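PDB 3JQ0: SusD superfamily protein from Bacteroides vulgatus ATCC 8482, which probably binds sugars or other nutrients at the outer membrane. Local coordinates for residues V67-Y72 / W473-T479; S227-D231 / T314-S319. All blocks are in the same frame, centred on the assembly; numbering follows the deposited sequence. Where two conformers were deposited one is given.

Contact 1 (V67-Y72 / W473-T479)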
# COMPACT_ATOMS: atom_id res chain seq x y z
N VAL A 67 -3.37 20.02 -6.37
CA VAL A 67 -4.17 19.05 -5.61
C VAL A 67 -3.51 17.73 -5.33
O VAL A 67 -4.02 16.92 -4.58
CB VAL A 67 -5.55 18.82 -6.24
CG1 VAL A 67 -6.36 20.10 -6.33
CG2 VAL A 67 -5.44 18.16 -7.60
N GLY A 68 -2.39 17.45 -6.00
CA GLY A 68 -1.71 16.14 -5.88
C GLY A 68 -2.30 15.12 -6.84
O GLY A 68 -1.58 14.59 -7.68
N ILE A 69 -3.59 14.80 -6.65
CA ILE A 69 -4.33 13.90 -7.53
C ILE A 69 -5.66 14.56 -7.84
O ILE A 69 -6.40 14.90 -6.92
CB ILE A 69 -4.57 12.52 -6.85
CG1 ILE A 69 -3.24 11.84 -6.45
CG2 ILE A 69 -5.45 11.66 -7.76
CD1 ILE A 69 -3.46 10.56 -5.68
N SER A 70 -5.94 14.73 -9.13
CA SER A 70 -7.19 15.30 -9.63
C SER A 70 -8.31 14.28 -9.75
O SER A 70 -8.08 13.08 -9.89
CB SER A 70 -6.98 15.95 -11.01
OG SER A 70 -6.35 17.20 -10.88
N ASN A 71 -9.54 14.80 -9.75
CA ASN A 71 -10.72 14.04 -10.15
C ASN A 71 -10.87 12.71 -9.47
O ASN A 71 -11.11 11.68 -10.11
CB ASN A 71 -10.77 13.86 -11.69
CG ASN A 71 -12.17 13.43 -12.20
OD1 ASN A 71 -13.18 13.78 -11.58
ND2 ASN A 71 -12.23 12.71 -13.28
N TYR A 72 -10.68 12.72 -8.16
CA TYR A 72 -10.91 11.51 -7.35
C TYR A 72 -10.06 10.34 -7.86
O TYR A 72 -10.48 9.17 -7.78
CB TYR A 72 -12.40 11.16 -7.27
CG TYR A 72 -13.23 12.24 -6.64
CD1 TYR A 72 -13.18 12.52 -5.28
CD2 TYR A 72 -14.04 13.07 -7.45
CE1 TYR A 72 -13.97 13.50 -4.71
CE2 TYR A 72 -14.86 14.05 -6.87
CZ TYR A 72 -14.83 14.24 -5.50
OH TYR A 72 -15.69 15.16 -4.96
N TRP A 473 -7.97 15.43 1.06
CA TRP A 473 -7.34 15.97 -0.12
C TRP A 473 -8.27 16.99 -0.75
O TRP A 473 -9.49 16.86 -0.67
CB TRP A 473 -7.09 14.85 -1.13
CG TRP A 473 -6.01 13.85 -0.71
CD1 TRP A 473 -6.06 13.00 0.36
CD2 TRP A 473 -4.78 13.54 -1.39
NE1 TRP A 473 -4.92 12.25 0.43
CE2 TRP A 473 -4.13 12.55 -0.65
CE3 TRP A 473 -4.17 14.03 -2.54
CZ2 TRP A 473 -2.92 11.98 -1.05
CZ3 TRP A 473 -2.96 13.48 -2.93
CH2 TRP A 473 -2.34 12.47 -2.17
N PRO A 474 -7.71 18.02 -1.38
CA PRO A 474 -8.53 19.01 -2.08
C PRO A 474 -9.08 18.46 -3.39
O PRO A 474 -8.61 17.43 -3.90
CB PRO A 474 -7.54 20.14 -2.33
CG PRO A 474 -6.20 19.43 -2.52
CD PRO A 474 -6.26 18.25 -1.56
N ILE A 475 -10.04 19.16 -3.94
CA ILE A 475 -10.64 18.88 -5.24
C ILE A 475 -10.20 19.95 -6.24
O ILE A 475 -10.27 21.13 -5.96
CB ILE A 475 -12.19 18.85 -5.15
CG1 ILE A 475 -12.68 17.89 -4.06
CG2 ILE A 475 -12.78 18.48 -6.53
CD1 ILE A 475 -14.15 18.05 -3.73
N ASP A 476 -9.72 19.50 -7.41
CA ASP A 476 -9.24 20.45 -8.45
C ASP A 476 -10.39 21.20 -9.09
O ASP A 476 -11.55 20.74 -9.13
CB ASP A 476 -8.45 19.71 -9.49
CG ASP A 476 -9.26 18.69 -10.22
OD1 ASP A 476 -9.65 17.68 -9.60
OD2 ASP A 476 -9.59 18.94 -11.40
N ALA A 477 -10.04 22.36 -9.65
CA ALA A 477 -11.02 23.19 -10.33
C ALA A 477 -11.68 22.54 -11.54
O ALA A 477 -12.85 22.76 -11.79
CB ALA A 477 -10.36 24.50 -10.74
N GLY A 478 -10.95 21.73 -12.28
CA GLY A 478 -11.54 21.03 -13.41
C GLY A 478 -12.68 20.14 -12.96
O GLY A 478 -13.74 20.03 -13.59
N THR A 479 -12.51 19.45 -11.83
CA THR A 479 -13.56 18.59 -11.29
C THR A 479 -14.70 19.43 -10.70
O THR A 479 -15.87 19.13 -10.95
CB THR A 479 -12.94 17.66 -10.24
OG1 THR A 479 -11.92 16.89 -10.87
CG2 THR A 479 -13.96 16.74 -9.57
O HOH W 1 -8.55 16.50 -6.48

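Contact 2 (S227-D231 / T314-S319)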
# COMPACT_ATOMS: atom_id res chain seq x y z
N SER A 227 11.31 -17.90 3.41
CA SER A 227 12.67 -18.01 2.89
C SER A 227 13.43 -16.70 3.04
O SER A 227 14.53 -16.67 3.57
CB SER A 227 12.66 -18.47 1.44
OG SER A 227 11.90 -17.60 0.60
N SER A 228 12.80 -15.61 2.60
CA SER A 228 13.32 -14.28 2.85
C SER A 228 12.27 -13.26 2.49
O SER A 228 11.38 -13.53 1.71
CB SER A 228 14.57 -13.97 2.03
OG SER A 228 14.29 -13.85 0.65
N PHE A 229 12.41 -12.09 3.07
CA PHE A 229 11.59 -10.94 2.69
C PHE A 229 11.67 -10.66 1.18
O PHE A 229 10.67 -10.39 0.54
CB PHE A 229 12.00 -9.74 3.55
CG PHE A 229 11.15 -8.52 3.44
CD1 PHE A 229 9.91 -8.45 4.01
CD2 PHE A 229 11.67 -7.37 2.87
CE1 PHE A 229 9.20 -7.30 4.00
CE2 PHE A 229 10.93 -6.21 2.86
CZ PHE A 229 9.72 -6.17 3.45
N LYS A 230 12.87 -10.71 0.62
CA LYS A 230 13.05 -10.47 -0.78
C LYS A 230 12.23 -11.42 -1.67
O LYS A 230 11.72 -11.00 -2.72
CB LYS A 230 14.52 -10.60 -1.04
CG LYS A 230 14.90 -10.29 -2.38
CD LYS A 230 16.45 -10.27 -2.58
CE LYS A 230 17.18 -9.20 -1.71
NZ LYS A 230 18.64 -8.99 -2.10
N ASP A 231 12.10 -12.67 -1.27
CA ASP A 231 11.35 -13.63 -2.06
C ASP A 231 9.85 -13.31 -2.13
O ASP A 231 9.18 -13.84 -3.00
CB ASP A 231 11.61 -15.03 -1.56
CG ASP A 231 13.03 -15.46 -1.76
OD1 ASP A 231 13.67 -15.17 -2.81
OD2 ASP A 231 13.59 -16.11 -0.84
N THR A 314 16.47 -8.19 7.77
CA THR A 314 16.72 -8.28 6.34
C THR A 314 15.84 -7.34 5.52
O THR A 314 16.15 -7.05 4.36
CB THR A 314 16.57 -9.73 5.77
OG1 THR A 314 15.18 -10.02 5.65
CG2 THR A 314 17.28 -10.78 6.58
N ARG A 315 14.79 -6.80 6.13
CA ARG A 315 13.97 -5.84 5.41
C ARG A 315 14.75 -4.56 5.07
O ARG A 315 14.39 -3.85 4.14
CB ARG A 315 12.73 -5.46 6.18
CG ARG A 315 11.85 -6.67 6.47
CD ARG A 315 10.63 -6.32 7.31
NE ARG A 315 11.07 -5.99 8.68
CZ ARG A 315 10.27 -6.02 9.74
NH1 ARG A 315 8.97 -6.21 9.61
NH2 ARG A 315 10.80 -5.81 10.93
N TRP A 316 15.75 -4.25 5.88
CA TRP A 316 16.53 -3.03 5.73
C TRP A 316 17.18 -2.92 4.35
O TRP A 316 16.87 -2.01 3.58
CB TRP A 316 17.57 -2.97 6.84
CG TRP A 316 18.42 -1.76 6.94
CD1 TRP A 316 18.35 -0.65 6.16
CD2 TRP A 316 19.46 -1.56 7.89
NE1 TRP A 316 19.31 0.25 6.60
CE2 TRP A 316 19.99 -0.28 7.66
CE3 TRP A 316 19.95 -2.30 8.94
CZ2 TRP A 316 21.00 0.26 8.44
CZ3 TRP A 316 20.95 -1.76 9.71
CH2 TRP A 316 21.48 -0.50 9.46
N THR A 317 18.06 -3.87 4.04
CA THR A 317 18.83 -3.79 2.80
C THR A 317 18.09 -4.40 1.62
O THR A 317 18.53 -4.27 0.48
CB THR A 317 20.18 -4.42 2.99
OG1 THR A 317 20.01 -5.75 3.44
CG2 THR A 317 21.02 -3.64 3.99
N THR A 318 16.94 -5.03 1.87
CA THR A 318 16.04 -5.42 0.78
C THR A 318 15.21 -4.20 0.35
O THR A 318 14.98 -3.98 -0.85
CB THR A 318 15.17 -6.62 1.18
OG1 THR A 318 16.00 -7.76 1.33
CG2 THR A 318 14.08 -6.89 0.17
N SER A 319 14.76 -3.39 1.30
CA SER A 319 13.92 -2.23 1.00
C SER A 319 14.68 -1.05 0.46
O SER A 319 14.16 -0.30 -0.38
CB SER A 319 13.18 -1.78 2.26
OG SER A 319 12.28 -2.79 2.74
O HOH W 2 13.83 -12.22 5.75
O HOH W 3 15.26 -10.28 2.34
O HOH W 4 19.57 -6.71 -0.71

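Contact 1 (V67-Y72 / W473-T479)
Asp476 meets Asn71 through its carboxylate, and the bond shows how a helix cap can also hold a distant loop. OD1 of Asp476 accepts Asn71 N at 2.9 Å, on the syn side and 34° out of the carboxylate plane. Thr479 OG1 gives its proton to the same Asp476 OD1 from the opposite face, at 2.7 Å, while Asp476 OD2 accepts Thr479 N, the capping bond of helix 477-482. Two donors grip OD1, and three bonds fix the rotation of the group, with CG lodged between its own N and carbonyl carbon (chi1 63°). The Asn71 side chain crosses Thr479 at about a right angle, Asn71 CB 3.3 Å from Thr479 OG1. Val67 CG1 lies 3.6 Å from Asp476 N, and Val67 CB rests against Pro474 CG. Trp473 turns the edge of its six-membered ring to Val67 O, while Ile69 CG1 approaches the ring obliquely. The Tyr72 hydroxyl end reaches Ile475 CD1, 3.5 Å from OH. A water donates to both Ile69 O and Pro474 O, the latter also accepting from Trp122 NE1. The contact sits at the end of helix 97-122, whose Trp122 touches Ile69, Tyr72, Trp473 and Ile475, with helix 27-34 flanking Ile69 and Trp473.

Contact 2 (S227-D231 / T314-S319)
Phe229 and Lys230, in the first turn of helix 229-233, face the short helix 315-319, with CA atoms 6.3 Å apart for Phe229 and Arg315 and 6.1 Å for Lys230 and Thr318. The centrepiece is a CH-pi contact: Arg315 CG stands 3.4 Å from the centroid of the Phe229 ring, only 3° off the ring normal. Phe229 directs its ring at the facing helix with CG trans to the backbone N (chi1 -172°). The arginine chain crosses the ring at about a right angle, and its guanidinium plane is turned 84° from that of the ring, so it is the methylenes and not a stacked guanidinium that do the touching. Farther out, Arg315 NH1 forms salt bridges with Glu437 and Glu441, and NH2 with Asp313, which hold the charged end and probably help to fix the methylenes over the ring. Thr318 CG2 reaches the ring edge, 3.7 Å from Phe229 CD2, and Ser319 OG also lies near the ring plane. That hydroxyl is bonded to Arg315 O, which accepts Ser319 N as well.

The polar links across the gap are made by water. One water accepts from Phe229 N and pairs with Thr314 OG1, itself bonded to Ala393; a second joins Lys230 N to Thr318 OG1. Lys230, its chain bent about CG-CD, lays CE 3.6 Å from Thr318 OG1 and sends NZ to a third water, which donates to Thr317 O. The start of helix 229-233 is a classic N-cap: Ser228 OG accepts Asp231 N, while Ser227 OG and Ser228 OG donate to Asp231 OD2 from opposite faces of its plane. Here an aromatic ring packed on an arginine's aliphatic stem joins two short helices beside helices 383-394 and 430-441 of the largely helical, TPR-related SusD fold.

Contact 1 and contact 2 lie on opposite sides of the chain's centre, their own centres about 36 Å apart and their nearest atoms about 21 Å apart, so neither touches the other. In sequence, both segments of contact 2 fall between those of contact 1: the 67-72 / 473-479 pair brings a region near the end of the chain back to its early part, across 400 intervening residues, whereas 227-231 and 314-319 are separated by 82. Both use a capped helix start, but the cap itself carries the bond to the other segment in contact 1, whereas waters bridge the segments at that end in contact 2. No sugar site is defined here to relate to either.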